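Zn-dependent hydrolase of metallo-beta-lactamase superfamily TM0207 (Thermotoga maritima, PDB 1VJN) probably acts as a zinc-dependent hydrolase, with a substrate that is not yet known. Local coordinates at residues T54-H59 / G104-F109; V91-D96 / P130-E135; K30-D35 / A50-E55; L121-H126 / P171-T176; G115-H120 / E138-L143. All coordinates share one frame; numbering follows the deposited sequence.

How the interactions relate
Interactions 3 and 5 each pair two parallel strands, one pair in each of the two mixed sheets of the metallo-beta-lactamase fold, with centres about 15 Å apart. Interaction 1 bridges these sheets: its loop leaves strand 52-54 of interaction 3 and lies against strand 105-113, and the two centres are about 13 Å apart. Interaction 4 joins the ends of two strands, 116-120 and 168-172, next to that loop, so that Asp-123 meets His-57 in the region where this family builds its metal site. Interaction 2, about 12 Å from interaction 1 and 21 Å from interaction 3 between centres, packs a helix on strand 86-95 and meets interaction 4 through a Thr-93 O to His-126 NE2 bond.

Interaction 1: residues T54-H59 / G104-F109; sequences TESHQH and GKNIVF
Lys-105 meets the loop 54-59 twice. Its carbonyl O lies 3.3 Å from His-57 CB, and its extended side chain carries NZ past Gln-58, 3.1 Å from CG, on the way to the carbonyl of Asp-76; a lysine suits this partly exposed place because its long chain reaches that acceptor. Asn-106 brings its CA-H to Ser-56 O, while its buried amide ties the loop 121-126 (Asp-123 N to OD1, Leu-121 O to ND2) and the adjoining strand's Thr-93 OG1. Ile-107 N then donates to Ser-56 O (2.8 Å, 154°), arriving in the carbonyl plane on a lone pair. Ser-56 is small enough to let the backbones come this close. Its OG, 2.9 Å from His-57 ND1, accepts that atom's proton from 30° out of the ring plane and also pairs with Asp-35 OD2. At Phe-109 the ring takes a CH-pi contact from Thr-54 CB, 3.9 Å from the centroid, with Ile-107 CG2 on the opposite face and Glu-55 O in plane at the edge. Ser-56, held through both its carbonyl and its hydroxyl, would thus steady the ring of His-57, the first histidine of a sequence matching the family's HxHxDH metal motif.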
# COMPACT_ATOMS: atom_id res chain seq x y z
N THR A 54 6.82 -8.21 -1.85
CA THR A 54 5.97 -8.09 -3.05
C THR A 54 6.37 -6.94 -4.00
O THR A 54 6.90 -5.93 -3.56
CB THR A 54 4.54 -7.86 -2.64
OG1 THR A 54 4.45 -6.64 -1.91
CG2 THR A 54 3.99 -9.00 -1.71
N GLU A 55 6.06 -7.10 -5.30
CA GLU A 55 6.40 -6.12 -6.31
C GLU A 55 5.19 -5.87 -7.17
O GLU A 55 4.78 -6.76 -7.90
CB GLU A 55 7.51 -6.63 -7.25
CG GLU A 55 8.82 -7.08 -6.61
CD GLU A 55 9.76 -5.96 -6.22
OE1 GLU A 55 9.43 -4.74 -6.38
OE2 GLU A 55 10.87 -6.35 -5.76
N SER A 56 4.68 -4.66 -7.15
CA SER A 56 3.58 -4.24 -7.96
C SER A 56 3.85 -4.23 -9.47
O SER A 56 2.91 -4.38 -10.26
CB SER A 56 3.09 -2.88 -7.48
OG SER A 56 4.04 -1.90 -7.73
N HIS A 57 5.11 -4.05 -9.88
CA HIS A 57 5.49 -4.11 -11.28
C HIS A 57 6.95 -4.52 -11.43
O HIS A 57 7.71 -4.45 -10.47
CB HIS A 57 5.24 -2.78 -11.97
CG HIS A 57 5.87 -1.62 -11.29
ND1 HIS A 57 5.30 -1.01 -10.19
CD2 HIS A 57 7.05 -0.99 -11.51
CE1 HIS A 57 6.10 -0.05 -9.76
NE2 HIS A 57 7.16 -0.00 -10.56
N GLN A 58 7.34 -4.99 -12.60
CA GLN A 58 8.72 -5.50 -12.79
C GLN A 58 9.71 -4.39 -13.10
O GLN A 58 9.31 -3.34 -13.58
CB GLN A 58 8.77 -6.57 -13.88
CG GLN A 58 7.87 -7.77 -13.60
CD GLN A 58 8.61 -9.10 -13.68
OE1 GLN A 58 9.28 -9.37 -14.68
NE2 GLN A 58 8.49 -9.93 -12.65
N HIS A 59 10.99 -4.62 -12.85
CA HIS A 59 12.03 -3.60 -13.04
C HIS A 59 13.45 -4.11 -12.78
O HIS A 59 14.10 -4.68 -13.67
N GLY A 104 3.88 -2.48 -19.31
CA GLY A 104 4.10 -3.24 -18.07
C GLY A 104 2.85 -3.81 -17.38
O GLY A 104 1.95 -4.33 -18.05
N LYS A 105 2.80 -3.71 -16.06
CA LYS A 105 1.65 -4.22 -15.29
C LYS A 105 1.51 -3.51 -13.95
O LYS A 105 2.40 -2.77 -13.56
CB LYS A 105 1.80 -5.72 -15.02
CG LYS A 105 2.89 -6.04 -13.96
CD LYS A 105 3.39 -7.44 -14.11
CE LYS A 105 4.45 -7.71 -13.06
NZ LYS A 105 5.07 -9.08 -13.17
N ASN A 106 0.41 -3.77 -13.24
CA ASN A 106 0.23 -3.30 -11.86
C ASN A 106 -0.48 -4.38 -11.10
O ASN A 106 -1.58 -4.80 -11.46
CB ASN A 106 -0.53 -1.98 -11.77
CG ASN A 106 -0.50 -1.40 -10.41
OD1 ASN A 106 0.55 -0.95 -9.91
ND2 ASN A 106 -1.64 -1.45 -9.73
N ILE A 107 0.18 -4.88 -10.06
CA ILE A 107 -0.44 -5.85 -9.21
C ILE A 107 -0.70 -5.21 -7.85
O ILE A 107 0.21 -4.74 -7.22
CB ILE A 107 0.42 -7.06 -9.07
CG1 ILE A 107 0.77 -7.64 -10.44
CG2 ILE A 107 -0.31 -8.15 -8.23
CD1 ILE A 107 1.77 -8.72 -10.40
N VAL A 108 -1.97 -5.24 -7.47
CA VAL A 108 -2.49 -4.88 -6.16
C VAL A 108 -2.34 -6.12 -5.28
O VAL A 108 -2.71 -7.23 -5.68
CB VAL A 108 -4.00 -4.54 -6.30
CG1 VAL A 108 -4.65 -4.44 -5.00
CG2 VAL A 108 -4.19 -3.28 -7.16
N PHE A 109 -1.77 -5.95 -4.10
CA PHE A 109 -1.65 -7.06 -3.17
C PHE A 109 -2.51 -6.86 -1.96
O PHE A 109 -2.60 -5.76 -1.44
CB PHE A 109 -0.17 -7.22 -2.74
CG PHE A 109 0.66 -7.85 -3.81
CD1 PHE A 109 0.56 -9.21 -4.04
CD2 PHE A 109 1.52 -7.11 -4.60
CE1 PHE A 109 1.28 -9.79 -5.02
CE2 PHE A 109 2.24 -7.73 -5.60
CZ PHE A 109 2.13 -9.03 -5.80
O HOH W 1 2.95 -0.59 -9.56

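Interaction 2: residues V91-D96 / P130-E135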
# COMPACT_ATOMS: atom_id res chain seq x y z
N VAL A 91 -3.73 -9.11 -7.44
CA VAL A 91 -4.83 -8.84 -8.41
C VAL A 91 -4.28 -7.89 -9.44
O VAL A 91 -3.81 -6.84 -9.09
CB VAL A 91 -6.07 -8.23 -7.68
CG1 VAL A 91 -7.14 -7.77 -8.62
CG2 VAL A 91 -6.63 -9.21 -6.69
N GLU A 92 -4.24 -8.30 -10.71
CA GLU A 92 -3.70 -7.46 -11.76
C GLU A 92 -4.78 -6.45 -12.13
O GLU A 92 -5.96 -6.81 -12.26
CB GLU A 92 -3.35 -8.30 -12.99
CG GLU A 92 -2.32 -7.72 -13.95
CD GLU A 92 -1.61 -8.84 -14.73
OE1 GLU A 92 -2.32 -9.71 -15.34
OE2 GLU A 92 -0.36 -8.88 -14.74
N THR A 93 -4.38 -5.19 -12.22
CA THR A 93 -5.29 -4.11 -12.60
C THR A 93 -4.94 -3.51 -13.94
O THR A 93 -5.71 -2.71 -14.50
CB THR A 93 -5.32 -3.00 -11.57
OG1 THR A 93 -4.04 -2.38 -11.36
CG2 THR A 93 -5.76 -3.49 -10.26
N PHE A 94 -3.75 -3.85 -14.42
CA PHE A 94 -3.31 -3.46 -15.70
C PHE A 94 -2.31 -4.49 -16.20
O PHE A 94 -1.48 -5.01 -15.42
CB PHE A 94 -2.61 -2.12 -15.65
CG PHE A 94 -2.07 -1.72 -16.98
CD1 PHE A 94 -2.94 -1.45 -18.03
CD2 PHE A 94 -0.69 -1.69 -17.22
CE1 PHE A 94 -2.46 -1.12 -19.30
CE2 PHE A 94 -0.19 -1.36 -18.49
CZ PHE A 94 -1.08 -1.08 -19.54
N HIS A 95 -2.38 -4.76 -17.50
CA HIS A 95 -1.34 -5.51 -18.21
C HIS A 95 -1.53 -5.28 -19.72
O HIS A 95 -2.60 -5.60 -20.24
CB HIS A 95 -1.42 -6.99 -17.88
CG HIS A 95 -0.35 -7.83 -18.53
ND1 HIS A 95 -0.23 -7.94 -19.91
CD2 HIS A 95 0.61 -8.62 -18.00
CE1 HIS A 95 0.78 -8.75 -20.19
NE2 HIS A 95 1.31 -9.17 -19.05
N ASP A 96 -0.52 -4.72 -20.40
CA ASP A 96 -0.64 -4.27 -21.81
C ASP A 96 -0.60 -5.42 -22.83
O ASP A 96 0.02 -6.45 -22.59
CB ASP A 96 0.46 -3.27 -22.15
N PRO A 130 -15.65 -3.26 -11.28
CA PRO A 130 -16.43 -4.10 -10.38
C PRO A 130 -15.77 -5.48 -10.08
O PRO A 130 -15.86 -5.97 -8.95
CB PRO A 130 -17.76 -4.24 -11.12
CG PRO A 130 -17.85 -2.97 -11.94
CD PRO A 130 -16.43 -2.75 -12.41
N ALA A 131 -15.17 -6.13 -11.09
CA ALA A 131 -14.48 -7.41 -10.87
C ALA A 131 -13.37 -7.22 -9.91
O ALA A 131 -13.19 -8.05 -9.02
CB ALA A 131 -13.90 -8.03 -12.18
N GLN A 132 -12.58 -6.17 -10.11
CA GLN A 132 -11.44 -5.97 -9.24
C GLN A 132 -11.85 -5.64 -7.78
O GLN A 132 -11.23 -6.12 -6.84
CB GLN A 132 -10.53 -4.88 -9.80
CG GLN A 132 -9.73 -5.32 -11.02
CD GLN A 132 -9.32 -4.16 -11.92
OE1 GLN A 132 -9.54 -3.01 -11.57
NE2 GLN A 132 -8.73 -4.47 -13.08
N VAL A 133 -12.88 -4.82 -7.60
CA VAL A 133 -13.44 -4.58 -6.28
C VAL A 133 -13.89 -5.93 -5.66
O VAL A 133 -13.60 -6.23 -4.49
CB VAL A 133 -14.63 -3.63 -6.33
CG1 VAL A 133 -15.33 -3.58 -5.00
CG2 VAL A 133 -14.21 -2.23 -6.80
N GLU A 134 -14.58 -6.74 -6.45
CA GLU A 134 -15.15 -8.02 -5.98
C GLU A 134 -14.05 -8.97 -5.50
O GLU A 134 -14.17 -9.58 -4.45
CB GLU A 134 -15.95 -8.64 -7.11
CG GLU A 134 -16.66 -9.94 -6.78
CD GLU A 134 -17.55 -10.43 -7.93
OE1 GLU A 134 -17.31 -10.08 -9.11
OE2 GLU A 134 -18.52 -11.16 -7.65
N GLU A 135 -12.97 -9.04 -6.27
CA GLU A 135 -11.78 -9.81 -5.92
C GLU A 135 -11.01 -9.20 -4.75
O GLU A 135 -10.47 -9.93 -3.95
CB GLU A 135 -10.86 -9.86 -7.15
CG GLU A 135 -9.83 -10.98 -7.16
CD GLU A 135 -9.24 -11.31 -8.56
OE1 GLU A 135 -9.64 -10.65 -9.58
OE2 GLU A 135 -8.36 -12.23 -8.64
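Val-91 and Gln-132 bury more surface than any other residue here, Glu-135 following. Both methyls of Val-91 rest against the same side of the Glu-135 chain: CG2 lies 3.7 Å from Glu-135 CG, and CG1 is 3.9 Å from Glu-135 OE1. The side chains slide past one another in opposite directions. With CG anti to the backbone N (chi1 -160°) and the chain extended beyond it, Glu-135 sets CG and the flank of its carboxylate against the valine methyls.

Gln-132, one helical turn earlier, points at the corner where strand 86-95 bends. Its amide crosses Thr-93 at about a right angle, with CD 4.0 Å from Thr-93 CG2 and NE2 3.5 Å from Thr-93 CA. OE1 is occupied by the N-H of Thr-129, just before helix 130-136. Thr-93 is doubly suited to the corner, since CG2 faces the glutamine while OG1 accepts from Asn-106 ND2. The side chains of the two segments therefore meet by van der Waals contact alone, while beside them Glu-135 O accepts a bond from Lys-89 NZ of the same strand. The polar side-chain groups at hand are spent on other partners: a glutamine tied back to the residue just before its helix and a threonine that anchors the next strand.

Interaction 3: residues K30-D35 / A50-E55; sequences KTIVTD and ADVVTE
Thr-31 O is gripped by two consecutive N-H groups, those of Asp-51 (3.0 Å) and Val-52 (3.2 Å), the latter in the carbonyl plane. Asp-51 turns off the extended path here, and its carboxylate takes the place of a main-chain acceptor: OD2 receives Thr-31 N at 2.8 Å through its anti lone pair. An aspartate is just long enough for this. The methylenes of Lys-30 cross it at about a right angle, CD 3.4 Å from Asp-51 OD2. Regular parallel pairing follows, Val-33 N bonding to Val-52 O, Thr-54 N to Val-33 O and Asp-35 N to Thr-54 O (2.8 Å). Beta-branched residues fill both faces: Ile-32 lies beside Val-52, and Thr-34 CG2 is 3.6 Å from Thr-54 OG1, while on the other face Val-33 CG2 packs 3.8 Å from Ala-50 CB. At the C-terminal end, Asp-35 OD1 and Thr-54 OG1 share a water, and Asp-35 OD2 bonds to Ser-56 OG. Thr-34 OG1 is satisfied by Ala-21 and Phe-23. Strand 30-34 thus sits between strands 22-27 and 52-54, the latter flanked in turn by 73-75, and the face bearing Ile-32 and Thr-54 leans on Phe-111 of strand 105-113 in the other sheet.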
# COMPACT_ATOMS: atom_id res chain seq x y z
N LYS A 30 5.68 -12.03 11.36
CA LYS A 30 6.27 -12.05 10.03
C LYS A 30 6.36 -10.63 9.52
O LYS A 30 5.68 -9.77 10.01
CB LYS A 30 5.43 -12.88 9.06
CG LYS A 30 5.30 -14.37 9.45
CD LYS A 30 6.67 -15.06 9.64
CE LYS A 30 6.56 -16.51 10.17
NZ LYS A 30 7.51 -16.77 11.30
N THR A 31 7.17 -10.43 8.50
CA THR A 31 7.41 -9.15 7.90
C THR A 31 7.25 -9.23 6.42
O THR A 31 7.84 -10.07 5.76
CB THR A 31 8.85 -8.68 8.25
OG1 THR A 31 8.93 -8.40 9.65
CG2 THR A 31 9.19 -7.35 7.60
N ILE A 32 6.44 -8.33 5.89
CA ILE A 32 6.26 -8.19 4.45
C ILE A 32 6.83 -6.84 4.03
O ILE A 32 6.58 -5.83 4.70
CB ILE A 32 4.77 -8.23 4.12
CG1 ILE A 32 4.18 -9.59 4.52
CG2 ILE A 32 4.56 -7.99 2.68
CD1 ILE A 32 2.74 -9.53 4.90
N VAL A 33 7.62 -6.82 2.97
CA VAL A 33 8.10 -5.57 2.39
C VAL A 33 7.52 -5.40 0.97
O VAL A 33 7.62 -6.30 0.11
CB VAL A 33 9.64 -5.47 2.39
CG1 VAL A 33 10.11 -4.09 1.78
CG2 VAL A 33 10.18 -5.62 3.80
N THR A 34 6.84 -4.29 0.74
CA THR A 34 6.32 -3.97 -0.58
C THR A 34 7.28 -3.10 -1.33
O THR A 34 7.88 -2.24 -0.74
CB THR A 34 5.03 -3.20 -0.50
OG1 THR A 34 5.26 -1.95 0.16
CG2 THR A 34 4.06 -3.96 0.40
N ASP A 35 7.40 -3.33 -2.63
CA ASP A 35 8.04 -2.42 -3.56
C ASP A 35 9.32 -1.74 -3.03
O ASP A 35 9.37 -0.50 -2.94
CB ASP A 35 7.05 -1.33 -3.95
CG ASP A 35 5.91 -1.83 -4.85
OD1 ASP A 35 5.76 -3.04 -5.09
OD2 ASP A 35 5.10 -1.04 -5.39
N ALA A 50 13.01 -9.57 5.92
CA ALA A 50 11.70 -9.88 5.42
C ALA A 50 11.48 -11.39 5.24
O ALA A 50 12.39 -12.11 4.90
CB ALA A 50 11.52 -9.15 4.10
N ASP A 51 10.22 -11.80 5.41
CA ASP A 51 9.68 -13.12 5.02
C ASP A 51 9.10 -13.12 3.60
O ASP A 51 9.14 -14.11 2.87
CB ASP A 51 8.58 -13.50 6.00
CG ASP A 51 9.09 -13.52 7.43
OD1 ASP A 51 9.92 -14.40 7.70
OD2 ASP A 51 8.78 -12.69 8.31
N VAL A 52 8.48 -12.01 3.27
CA VAL A 52 7.91 -11.81 1.96
C VAL A 52 8.31 -10.44 1.41
O VAL A 52 8.37 -9.41 2.14
CB VAL A 52 6.36 -11.92 1.98
CG1 VAL A 52 5.76 -11.76 0.52
CG2 VAL A 52 5.96 -13.21 2.62
N VAL A 53 8.57 -10.43 0.11
CA VAL A 53 8.69 -9.20 -0.64
C VAL A 53 7.67 -9.23 -1.76
O VAL A 53 7.65 -10.19 -2.56
CB VAL A 53 10.11 -8.98 -1.22
CG1 VAL A 53 10.15 -7.78 -2.13
CG2 VAL A 53 11.13 -8.82 -0.12
N THR A 54 6.82 -8.21 -1.85
CA THR A 54 5.97 -8.09 -3.05
C THR A 54 6.37 -6.94 -4.00
O THR A 54 6.90 -5.93 -3.56
CB THR A 54 4.54 -7.86 -2.64
OG1 THR A 54 4.45 -6.64 -1.91
CG2 THR A 54 3.99 -9.00 -1.71
N GLU A 55 6.06 -7.10 -5.30
CA GLU A 55 6.40 -6.12 -6.31
C GLU A 55 5.19 -5.87 -7.17
O GLU A 55 4.78 -6.76 -7.90
CB GLU A 55 7.51 -6.63 -7.25
CG GLU A 55 8.82 -7.08 -6.61
CD GLU A 55 9.76 -5.96 -6.22
OE1 GLU A 55 9.43 -4.74 -6.38
OE2 GLU A 55 10.87 -6.35 -5.76
O HOH W 2 3.70 -4.46 -3.62

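Interaction 4: residues L121-H126 / P171-T176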
# COMPACT_ATOMS: atom_id res chain seq x y z
N LEU A 121 -2.13 -0.67 -3.20
CA LEU A 121 -2.67 -0.54 -4.54
C LEU A 121 -1.66 -0.37 -5.69
O LEU A 121 -2.05 -0.33 -6.85
CB LEU A 121 -3.71 0.56 -4.55
CG LEU A 121 -5.09 0.22 -3.91
CD1 LEU A 121 -5.91 1.50 -3.85
CD2 LEU A 121 -5.87 -0.89 -4.64
N GLY A 122 -0.37 -0.26 -5.37
CA GLY A 122 0.66 -0.13 -6.38
C GLY A 122 0.56 1.27 -7.01
O GLY A 122 0.34 2.24 -6.32
N ASP A 123 0.69 1.33 -8.33
CA ASP A 123 0.60 2.55 -9.12
C ASP A 123 -0.73 2.58 -9.87
O ASP A 123 -0.80 2.94 -11.03
CB ASP A 123 1.77 2.55 -10.07
CG ASP A 123 3.10 2.63 -9.33
OD1 ASP A 123 3.22 3.48 -8.43
OD2 ASP A 123 4.06 1.88 -9.53
N LEU A 124 -1.80 2.26 -9.17
CA LEU A 124 -3.12 2.10 -9.76
C LEU A 124 -3.44 3.32 -10.55
O LEU A 124 -3.35 4.44 -10.01
CB LEU A 124 -4.16 1.91 -8.68
CG LEU A 124 -5.61 1.73 -9.18
CD1 LEU A 124 -5.79 0.44 -9.93
CD2 LEU A 124 -6.51 1.75 -8.00
N GLY A 125 -3.85 3.08 -11.80
CA GLY A 125 -4.00 4.12 -12.81
C GLY A 125 -5.42 4.45 -13.13
O GLY A 125 -5.67 5.40 -13.90
N HIS A 126 -6.37 3.67 -12.62
CA HIS A 126 -7.79 3.88 -13.00
C HIS A 126 -8.58 3.42 -11.78
O HIS A 126 -8.08 2.70 -10.92
CB HIS A 126 -8.21 3.03 -14.24
CG HIS A 126 -7.97 1.56 -14.04
ND1 HIS A 126 -8.77 0.77 -13.24
CD2 HIS A 126 -6.95 0.76 -14.45
CE1 HIS A 126 -8.29 -0.46 -13.21
NE2 HIS A 126 -7.19 -0.50 -13.94
N PRO A 171 -2.34 7.67 2.10
CA PRO A 171 -1.99 8.12 0.72
C PRO A 171 -0.49 7.92 0.41
O PRO A 171 0.38 7.94 1.33
CB PRO A 171 -2.31 9.62 0.72
CG PRO A 171 -2.18 10.05 2.21
CD PRO A 171 -2.61 8.82 3.02
N MSE A 172 -0.17 7.75 -0.85
CA MSE A 172 1.24 7.73 -1.24
C MSE A 172 1.30 8.30 -2.63
O MSE A 172 0.26 8.65 -3.18
CB MSE A 172 1.81 6.31 -1.21
CG MSE A 172 0.99 5.33 -2.02
SE MSE A 172 1.57 3.41 -1.81
CE MSE A 172 0.26 2.66 -3.08
N HIS A 173 2.51 8.43 -3.16
CA HIS A 173 2.73 8.80 -4.57
C HIS A 173 2.24 10.24 -4.80
O HIS A 173 1.47 10.47 -5.72
CB HIS A 173 1.97 7.88 -5.57
CG HIS A 173 2.59 6.55 -5.82
ND1 HIS A 173 1.98 5.36 -5.46
CD2 HIS A 173 3.74 6.20 -6.45
CE1 HIS A 173 2.73 4.34 -5.83
NE2 HIS A 173 3.81 4.83 -6.42
N TYR A 174 2.65 11.18 -3.95
CA TYR A 174 2.27 12.58 -4.06
C TYR A 174 3.54 13.45 -4.08
O TYR A 174 4.63 12.89 -3.97
CB TYR A 174 1.33 12.97 -2.91
CG TYR A 174 1.74 12.52 -1.54
CD1 TYR A 174 2.66 13.23 -0.83
CD2 TYR A 174 1.14 11.41 -0.93
CE1 TYR A 174 3.04 12.85 0.41
CE2 TYR A 174 1.48 11.05 0.35
CZ TYR A 174 2.46 11.78 1.01
OH TYR A 174 2.88 11.45 2.28
N LYS A 175 3.37 14.78 -4.23
CA LYS A 175 4.45 15.73 -4.29
C LYS A 175 5.29 15.69 -3.03
O LYS A 175 4.73 15.79 -1.92
CB LYS A 175 3.93 17.17 -4.48
CG LYS A 175 4.96 18.10 -4.99
CD LYS A 175 4.43 19.58 -5.12
CE LYS A 175 3.34 19.74 -6.19
NZ LYS A 175 3.77 19.36 -7.59
N THR A 176 6.60 15.53 -3.24
CA THR A 176 7.64 15.63 -2.20
C THR A 176 8.63 16.67 -2.63
O THR A 176 8.51 17.23 -3.72
CB THR A 176 8.36 14.24 -1.99
OG1 THR A 176 9.04 13.83 -3.18
CG2 THR A 176 7.36 13.13 -1.75
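Asp-123 and His-173 supply the polar side of the contact. Their side chains cross at about a right angle, and the carboxylate and imidazole planes stand 66° apart. Asp-123 OD1 is modelled beside His-173 NE2, but the spacing is implausibly tight and the angle poor, so the pair does not count as a hydrogen bond and its exact separation is doubtful. The two groups nevertheless converge on one small region, which would suit a shared cation.

The packing side is centred on Gly-122. Its carbonyl O lies 3.2 Å from His-173 CE1 and 3.3 Å from CE of Met-172, a selenomethionine in this crystal. The selenomethionine chain, extended beyond CG, brings its methyl against the turn at Gly-122, where it also comes 4.1 Å from Leu-121 N; a long, flexible apolar residue suits this buried place. Glycine suits position 122 because the chain turns there with a positive phi of 71°. The backbone is anchored from the side, Asn-106 binding both Asp-123 N and Leu-121 O, and His-120 ND1 meeting Gly-122 N. Asp-123 also touches His-57. An aspartate after one strand and a histidine after another, converging on the HxH loop, is the arrangement by which metallo-beta-lactamase superfamily enzymes usually build their dinuclear metal site, and is consistent with one here.

Interaction 5: residues G115-H120 / E138-L143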
# COMPACT_ATOMS: atom_id res chain seq x y z
N GLY A 115 -6.82 -10.93 11.66
CA GLY A 115 -8.12 -10.35 11.31
C GLY A 115 -8.09 -8.89 10.82
O GLY A 115 -8.97 -8.10 11.15
N ILE A 116 -7.06 -8.53 10.07
CA ILE A 116 -6.96 -7.21 9.46
C ILE A 116 -6.57 -7.47 8.01
O ILE A 116 -5.72 -8.35 7.76
CB ILE A 116 -5.91 -6.31 10.18
CG1 ILE A 116 -6.33 -6.06 11.65
CG2 ILE A 116 -5.75 -4.95 9.46
CD1 ILE A 116 -5.43 -5.09 12.44
N LYS A 117 -7.22 -6.78 7.08
CA LYS A 117 -6.90 -6.86 5.66
C LYS A 117 -6.25 -5.55 5.23
O LYS A 117 -6.82 -4.46 5.37
CB LYS A 117 -8.14 -7.13 4.79
CG LYS A 117 -8.61 -8.58 4.78
CD LYS A 117 -10.08 -8.63 4.44
CE LYS A 117 -10.56 -10.04 4.18
NZ LYS A 117 -10.89 -10.74 5.47
N VAL A 118 -5.05 -5.68 4.71
CA VAL A 118 -4.26 -4.55 4.27
C VAL A 118 -4.13 -4.66 2.78
O VAL A 118 -3.90 -5.76 2.26
CB VAL A 118 -2.86 -4.56 4.92
CG1 VAL A 118 -2.06 -3.33 4.48
CG2 VAL A 118 -2.99 -4.60 6.45
N CYS A 119 -4.30 -3.53 2.09
CA CYS A 119 -4.20 -3.44 0.62
C CYS A 119 -3.21 -2.39 0.14
O CYS A 119 -3.35 -1.21 0.39
CB CYS A 119 -5.57 -3.14 -0.01
SG CYS A 119 -5.61 -3.21 -1.82
N HIS A 120 -2.26 -2.84 -0.67
CA HIS A 120 -1.33 -1.94 -1.33
C HIS A 120 -1.74 -1.85 -2.78
O HIS A 120 -1.64 -2.82 -3.54
CB HIS A 120 0.07 -2.51 -1.23
CG HIS A 120 1.15 -1.62 -1.72
ND1 HIS A 120 1.34 -1.33 -3.06
CD2 HIS A 120 2.18 -1.03 -1.06
CE1 HIS A 120 2.41 -0.55 -3.18
NE2 HIS A 120 2.95 -0.39 -1.98
N GLU A 138 -13.65 -6.04 1.04
CA GLU A 138 -13.51 -4.97 2.02
C GLU A 138 -12.10 -4.91 2.60
O GLU A 138 -11.52 -5.92 2.88
CB GLU A 138 -14.57 -5.06 3.11
CG GLU A 138 -15.96 -4.96 2.49
CD GLU A 138 -16.96 -4.24 3.37
OE1 GLU A 138 -16.89 -4.40 4.61
OE2 GLU A 138 -17.80 -3.51 2.79
N ILE A 139 -11.54 -3.70 2.70
CA ILE A 139 -10.18 -3.46 3.18
C ILE A 139 -10.23 -2.71 4.52
O ILE A 139 -11.03 -1.79 4.70
CB ILE A 139 -9.40 -2.68 2.11
CG1 ILE A 139 -9.18 -3.58 0.88
CG2 ILE A 139 -8.10 -2.19 2.63
CD1 ILE A 139 -8.75 -5.02 1.20
N ASP A 140 -9.36 -3.08 5.45
CA ASP A 140 -9.18 -2.34 6.70
C ASP A 140 -8.16 -1.22 6.61
O ASP A 140 -8.39 -0.11 7.11
CB ASP A 140 -8.76 -3.33 7.79
CG ASP A 140 -9.81 -4.40 8.00
OD1 ASP A 140 -10.99 -4.03 8.12
OD2 ASP A 140 -9.55 -5.63 8.01
N VAL A 141 -7.01 -1.50 6.02
CA VAL A 141 -5.96 -0.52 5.82
C VAL A 141 -5.64 -0.44 4.34
O VAL A 141 -5.19 -1.44 3.75
CB VAL A 141 -4.65 -0.87 6.60
CG1 VAL A 141 -3.63 0.25 6.47
CG2 VAL A 141 -4.92 -1.11 8.03
N LEU A 142 -5.87 0.72 3.75
CA LEU A 142 -5.63 0.96 2.34
C LEU A 142 -4.42 1.90 2.09
O LEU A 142 -4.37 3.01 2.60
CB LEU A 142 -6.89 1.55 1.69
CG LEU A 142 -6.83 1.73 0.18
CD1 LEU A 142 -6.59 0.40 -0.55
CD2 LEU A 142 -8.14 2.35 -0.23
N LEU A 143 -3.48 1.43 1.28
CA LEU A 143 -2.34 2.23 0.82
C LEU A 143 -2.65 2.64 -0.60
O LEU A 143 -2.75 1.78 -1.50
CB LEU A 143 -1.07 1.40 0.89
CG LEU A 143 -0.85 0.66 2.23
CD1 LEU A 143 0.42 -0.20 2.16
CD2 LEU A 143 -0.77 1.57 3.37
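Cys-119 sits in the tight part of this contact, where its CB lies 3.7 Å from Ile-139 CG1 and equally 3.7 Å from Leu-142 CD1. A cysteine is slim enough to be enclosed by two branched chains. On the other face of the sheet Val-118 and Val-141 stand side by side pointing the same way, CG2 to CB 4.1 Å, and beyond them Leu-143 CD1 reaches His-120 CD2 at 3.8 Å. With its CG anti to the backbone N (chi1 -173°), the His-120 ring is carried toward its partners Ala-21 O and Gly-122 N. Between these faces, Cys-119 N bonds to Val-141 O and Leu-143 N to Cys-119 O, both donors lying almost straight out from the acceptor carbonyl. Buried Asp-140 belongs here too: it steps out of the extended conformation, so that Lys-117 O accepts from both Asp-140 N and Val-141 N, and its OD2 binds Lys-117 N (2.8 Å, 161°) with the anti lone pair.

The strands are the two parallel arms of a beta-alpha-beta unit, 116-120 and 141-145, whose connection is helix 130-136; strand 168-172 lies on the far side of 141-145.

The solvent side is made by Gly-115, Glu-138 and the Lys-117 side chain. The Lys-117 chain lies along the rim, CD 3.4 Å from Glu-138 O, before NZ leaves for a salt bridge with Glu-112. Glu-138 itself turns outward, its carboxylate having a weak bond to Asn-165.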